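Long-range contact in acyl-coenzyme A oxidase 1 (Yarrowia lipolytica, PDB 5Y9D), which oxidises acyl-CoA to the trans-2-enoyl-CoA with FAD and molecular oxygen, releasing hydrogen peroxide, in peroxisomal fatty acid beta-oxidation: residues His591-Glu605 against Ile625-Gln639. Numbering follows the deposited sequence.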
# COMPACT_ATOMS: atom_id res chain seq x y z
N HIS A 591 0.54 -30.17 -10.90
CA HIS A 591 0.18 -28.75 -10.98
C HIS A 591 0.56 -28.03 -9.70
O HIS A 591 1.08 -26.91 -9.73
CB HIS A 591 -1.30 -28.55 -11.27
CG HIS A 591 -1.78 -29.33 -12.45
ND1 HIS A 591 -2.57 -30.46 -12.33
CD2 HIS A 591 -1.58 -29.15 -13.78
CE1 HIS A 591 -2.82 -30.95 -13.53
NE2 HIS A 591 -2.24 -30.17 -14.43
N LEU A 592 0.28 -28.68 -8.57
CA LEU A 592 0.72 -28.16 -7.28
C LEU A 592 2.24 -28.09 -7.20
O LEU A 592 2.79 -27.15 -6.59
CB LEU A 592 0.18 -29.00 -6.14
CG LEU A 592 -1.33 -29.03 -5.88
CD1 LEU A 592 -1.55 -30.04 -4.77
CD2 LEU A 592 -1.90 -27.70 -5.45
N LEU A 593 2.92 -29.08 -7.80
CA LEU A 593 4.37 -29.05 -7.84
C LEU A 593 4.87 -27.83 -8.59
O LEU A 593 5.80 -27.16 -8.14
CB LEU A 593 4.97 -30.33 -8.43
CG LEU A 593 5.27 -31.41 -7.39
CD1 LEU A 593 5.72 -32.71 -8.05
CD2 LEU A 593 6.30 -30.93 -6.37
N LYS A 594 4.24 -27.52 -9.69
CA LYS A 594 4.66 -26.34 -10.46
C LYS A 594 4.58 -25.06 -9.63
O LYS A 594 5.53 -24.27 -9.61
CB LYS A 594 3.85 -26.19 -11.75
CG LYS A 594 3.94 -27.42 -12.63
CD LYS A 594 4.22 -27.09 -14.09
CE LYS A 594 4.59 -28.34 -14.87
NZ LYS A 594 5.82 -28.12 -15.67
N LEU A 595 3.46 -24.86 -8.94
CA LEU A 595 3.31 -23.71 -8.04
C LEU A 595 4.43 -23.65 -6.98
O LEU A 595 5.00 -22.59 -6.79
CB LEU A 595 1.95 -23.74 -7.33
CG LEU A 595 0.72 -23.42 -8.16
CD1 LEU A 595 -0.53 -23.76 -7.38
CD2 LEU A 595 0.73 -21.95 -8.57
N ALA A 596 4.70 -24.78 -6.31
CA ALA A 596 5.78 -24.85 -5.30
C ALA A 596 7.12 -24.38 -5.83
O ALA A 596 7.74 -23.51 -5.24
CB ALA A 596 5.95 -26.26 -4.77
N ASN A 597 7.56 -24.94 -6.96
CA ASN A 597 8.88 -24.61 -7.48
C ASN A 597 8.94 -23.19 -7.95
O ASN A 597 9.98 -22.54 -7.87
CB ASN A 597 9.27 -25.49 -8.65
CG ASN A 597 9.26 -26.96 -8.31
OD1 ASN A 597 9.52 -27.35 -7.17
ND2 ASN A 597 8.95 -27.78 -9.30
N LEU A 598 7.82 -22.72 -8.50
CA LEU A 598 7.69 -21.34 -8.88
C LEU A 598 7.89 -20.44 -7.65
O LEU A 598 8.69 -19.50 -7.68
CB LEU A 598 6.32 -21.11 -9.50
CG LEU A 598 5.98 -19.66 -9.81
CD1 LEU A 598 7.04 -19.01 -10.67
CD2 LEU A 598 4.63 -19.62 -10.51
N PHE A 599 7.17 -20.72 -6.58
CA PHE A 599 7.31 -19.99 -5.31
C PHE A 599 8.77 -20.00 -4.84
O PHE A 599 9.36 -18.97 -4.60
CB PHE A 599 6.36 -20.64 -4.27
CG PHE A 599 6.46 -20.06 -2.89
CD1 PHE A 599 6.49 -18.71 -2.69
CD2 PHE A 599 6.46 -20.90 -1.79
CE1 PHE A 599 6.60 -18.18 -1.44
CE2 PHE A 599 6.53 -20.39 -0.52
CZ PHE A 599 6.61 -19.02 -0.35
N ALA A 600 9.34 -21.19 -4.73
CA ALA A 600 10.74 -21.36 -4.35
C ALA A 600 11.70 -20.57 -5.22
O ALA A 600 12.45 -19.74 -4.70
CB ALA A 600 11.11 -22.84 -4.36
N LEU A 601 11.69 -20.81 -6.54
CA LEU A 601 12.63 -20.14 -7.45
C LEU A 601 12.40 -18.65 -7.53
O LEU A 601 13.35 -17.86 -7.56
CB LEU A 601 12.57 -20.72 -8.86
CG LEU A 601 13.20 -22.10 -9.00
CD1 LEU A 601 12.82 -22.75 -10.32
CD2 LEU A 601 14.71 -22.04 -8.86
N TRP A 602 11.15 -18.26 -7.60
CA TRP A 602 10.83 -16.85 -7.53
C TRP A 602 11.41 -16.24 -6.26
O TRP A 602 11.86 -15.10 -6.30
CB TRP A 602 9.32 -16.64 -7.57
CG TRP A 602 8.87 -15.22 -7.39
CD1 TRP A 602 8.97 -14.19 -8.30
CD2 TRP A 602 8.23 -14.67 -6.23
NE1 TRP A 602 8.43 -13.05 -7.77
CE2 TRP A 602 7.97 -13.31 -6.50
CE3 TRP A 602 7.84 -15.21 -4.99
CZ2 TRP A 602 7.34 -12.48 -5.59
CZ3 TRP A 602 7.21 -14.38 -4.07
CH2 TRP A 602 6.96 -13.04 -4.37
N SER A 603 11.39 -16.97 -5.13
CA SER A 603 11.90 -16.42 -3.86
C SER A 603 13.41 -16.25 -3.93
O SER A 603 13.94 -15.28 -3.42
CB SER A 603 11.56 -17.30 -2.67
OG SER A 603 10.17 -17.42 -2.51
N ILE A 604 14.10 -17.18 -4.60
CA ILE A 604 15.52 -16.95 -4.89
C ILE A 604 15.63 -15.59 -5.59
O ILE A 604 16.48 -14.78 -5.26
CB ILE A 604 16.15 -17.99 -5.84
CG1 ILE A 604 15.97 -19.43 -5.35
CG2 ILE A 604 17.63 -17.69 -6.05
CD1 ILE A 604 16.59 -19.73 -4.02
N GLU A 605 14.75 -15.36 -6.56
CA GLU A 605 14.79 -14.15 -7.38
C GLU A 605 14.66 -12.80 -6.66
O GLU A 605 15.07 -11.79 -7.23
CB GLU A 605 13.69 -14.20 -8.43
CG GLU A 605 14.16 -14.47 -9.83
CD GLU A 605 13.03 -14.34 -10.84
OE1 GLU A 605 11.95 -13.78 -10.50
OE2 GLU A 605 13.24 -14.79 -11.98
N ILE A 625 17.89 -19.16 -13.51
CA ILE A 625 16.73 -19.07 -12.60
C ILE A 625 15.63 -18.29 -13.27
O ILE A 625 14.49 -18.71 -13.25
CB ILE A 625 17.04 -18.35 -11.25
CG1 ILE A 625 18.21 -18.99 -10.49
CG2 ILE A 625 15.81 -18.37 -10.35
CD1 ILE A 625 18.22 -20.49 -10.53
N ASN A 626 15.99 -17.15 -13.85
CA ASN A 626 15.06 -16.31 -14.58
C ASN A 626 14.26 -17.04 -15.66
O ASN A 626 13.06 -16.85 -15.75
CB ASN A 626 15.79 -15.12 -15.21
CG ASN A 626 16.43 -14.21 -14.18
OD1 ASN A 626 17.60 -13.86 -14.30
ND2 ASN A 626 15.66 -13.83 -13.14
N SER A 627 14.94 -17.87 -16.46
CA SER A 627 14.29 -18.67 -17.50
C SER A 627 13.31 -19.69 -16.93
O SER A 627 12.21 -19.87 -17.47
CB SER A 627 15.34 -19.45 -18.32
OG SER A 627 15.90 -18.64 -19.34
N LEU A 628 13.74 -20.39 -15.87
CA LEU A 628 12.89 -21.36 -15.20
C LEU A 628 11.58 -20.72 -14.65
O LEU A 628 10.51 -21.29 -14.78
CB LEU A 628 13.66 -22.09 -14.08
CG LEU A 628 14.80 -23.03 -14.51
CD1 LEU A 628 15.31 -23.82 -13.31
CD2 LEU A 628 14.39 -23.99 -15.62
N VAL A 629 11.69 -19.56 -14.03
CA VAL A 629 10.53 -18.81 -13.57
C VAL A 629 9.57 -18.57 -14.74
O VAL A 629 8.37 -18.89 -14.64
CB VAL A 629 10.96 -17.48 -12.90
CG1 VAL A 629 9.82 -16.46 -12.86
CG2 VAL A 629 11.50 -17.76 -11.50
N ASP A 630 10.10 -18.03 -15.83
CA ASP A 630 9.37 -17.89 -17.10
C ASP A 630 8.66 -19.18 -17.56
O ASP A 630 7.49 -19.12 -17.99
CB ASP A 630 10.32 -17.43 -18.20
CG ASP A 630 10.87 -16.02 -17.96
OD1 ASP A 630 11.01 -15.59 -16.80
OD2 ASP A 630 11.18 -15.34 -18.96
N GLU A 631 9.33 -20.33 -17.47
CA GLU A 631 8.72 -21.61 -17.85
C GLU A 631 7.59 -21.99 -16.92
O GLU A 631 6.53 -22.42 -17.36
CB GLU A 631 9.72 -22.78 -17.80
CG GLU A 631 10.60 -22.97 -19.02
CD GLU A 631 11.63 -24.11 -18.83
OE1 GLU A 631 11.24 -25.23 -18.42
OE2 GLU A 631 12.83 -23.87 -19.11
N LEU A 632 7.86 -21.92 -15.63
CA LEU A 632 6.91 -22.32 -14.60
C LEU A 632 5.62 -21.48 -14.66
O LEU A 632 4.51 -21.99 -14.43
CB LEU A 632 7.58 -22.21 -13.22
CG LEU A 632 8.56 -23.37 -12.95
CD1 LEU A 632 9.45 -23.10 -11.77
CD2 LEU A 632 7.80 -24.67 -12.68
N CYS A 633 5.80 -20.20 -15.00
CA CYS A 633 4.71 -19.24 -15.14
C CYS A 633 3.82 -19.69 -16.30
O CYS A 633 2.60 -19.82 -16.16
CB CYS A 633 5.25 -17.83 -15.40
SG CYS A 633 5.88 -16.87 -13.99
N VAL A 634 4.45 -19.93 -17.44
CA VAL A 634 3.73 -20.35 -18.63
C VAL A 634 2.94 -21.61 -18.33
O VAL A 634 1.78 -21.74 -18.73
CB VAL A 634 4.70 -20.61 -19.81
CG1 VAL A 634 3.97 -21.25 -20.98
CG2 VAL A 634 5.34 -19.31 -20.26
N ALA A 635 3.54 -22.54 -17.63
CA ALA A 635 2.80 -23.76 -17.27
C ALA A 635 1.66 -23.49 -16.27
O ALA A 635 0.60 -24.08 -16.37
CB ALA A 635 3.75 -24.80 -16.73
N VAL A 636 1.89 -22.63 -15.30
CA VAL A 636 0.83 -22.30 -14.33
C VAL A 636 -0.27 -21.44 -14.95
O VAL A 636 -1.43 -21.57 -14.59
CB VAL A 636 1.42 -21.60 -13.11
CG1 VAL A 636 0.40 -20.75 -12.42
CG2 VAL A 636 2.01 -22.65 -12.17
N ARG A 637 0.12 -20.57 -15.88
CA ARG A 637 -0.83 -19.75 -16.60
C ARG A 637 -1.88 -20.58 -17.32
O ARG A 637 -3.04 -20.17 -17.37
CB ARG A 637 -0.14 -18.76 -17.55
CG ARG A 637 -1.08 -17.91 -18.42
CD ARG A 637 -1.26 -18.61 -19.76
NE ARG A 637 -2.22 -18.04 -20.71
CZ ARG A 637 -3.55 -18.15 -20.64
NH1 ARG A 637 -4.28 -17.64 -21.63
NH2 ARG A 637 -4.15 -18.75 -19.60
N ASP A 638 -1.51 -21.74 -17.86
CA ASP A 638 -2.48 -22.53 -18.60
C ASP A 638 -3.68 -22.93 -17.71
O ASP A 638 -4.78 -23.10 -18.23
CB ASP A 638 -1.84 -23.79 -19.25
CG ASP A 638 -2.82 -24.53 -20.21
OD1 ASP A 638 -3.33 -23.93 -21.18
OD2 ASP A 638 -3.07 -25.74 -20.01
N GLN A 639 -3.44 -23.07 -16.41
CA GLN A 639 -4.45 -23.55 -15.46
C GLN A 639 -4.96 -22.50 -14.44
O GLN A 639 -5.56 -22.87 -13.44
CB GLN A 639 -3.88 -24.74 -14.65
CG GLN A 639 -3.45 -25.99 -15.43
CD GLN A 639 -4.62 -26.76 -16.01
OE1 GLN A 639 -5.39 -27.43 -15.29
NE2 GLN A 639 -4.77 -26.68 -17.34
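Leu598 and Leu632 bring their CA atoms within 5.9 Å where helical segments 591-605 and 625-637 pack antiparallel, axes 9.5 Å apart at closest approach and N-to-C directions 148° apart. Both leucines are knobs in knobs-into-holes packing: Leu598 enters the hole made by Val629, Leu632, Cys633 and Val636, while Leu632 fits among Lys594, Asn597, Leu598 and Leu601. Leu598 turns CG anti to its own N (chi1 173°), laying CD1 against Cys633 SG at 4.1 Å. Leu601 forks over the other helix, CD1 meeting Leu632 CD1 at 3.7 Å and CD2 resting against Ile625. At one end Lys594 runs its aliphatic chain over Ala635, and Gln639, its OE1 bonded to Gln41 N, lays its amide over one face of the His591 ring, the planes 22° apart.

At the Glu605 end Asn626 ND2 donates to Glu605 OE2 (2.9 Å) from above the carboxylate plane, and Val629 CG2 packs against the same oxygen. Glu605 and Asp630 both form salt bridges with Arg359. An alanine here would probably leave Asn626 ND2 without its acceptor and Arg359 without this carboxylate. Helices 355-391 and 558-581 both reach Phe599 and Trp602, while helix 519-544 packs on Ala600, Leu601, Ser603 and Ile604.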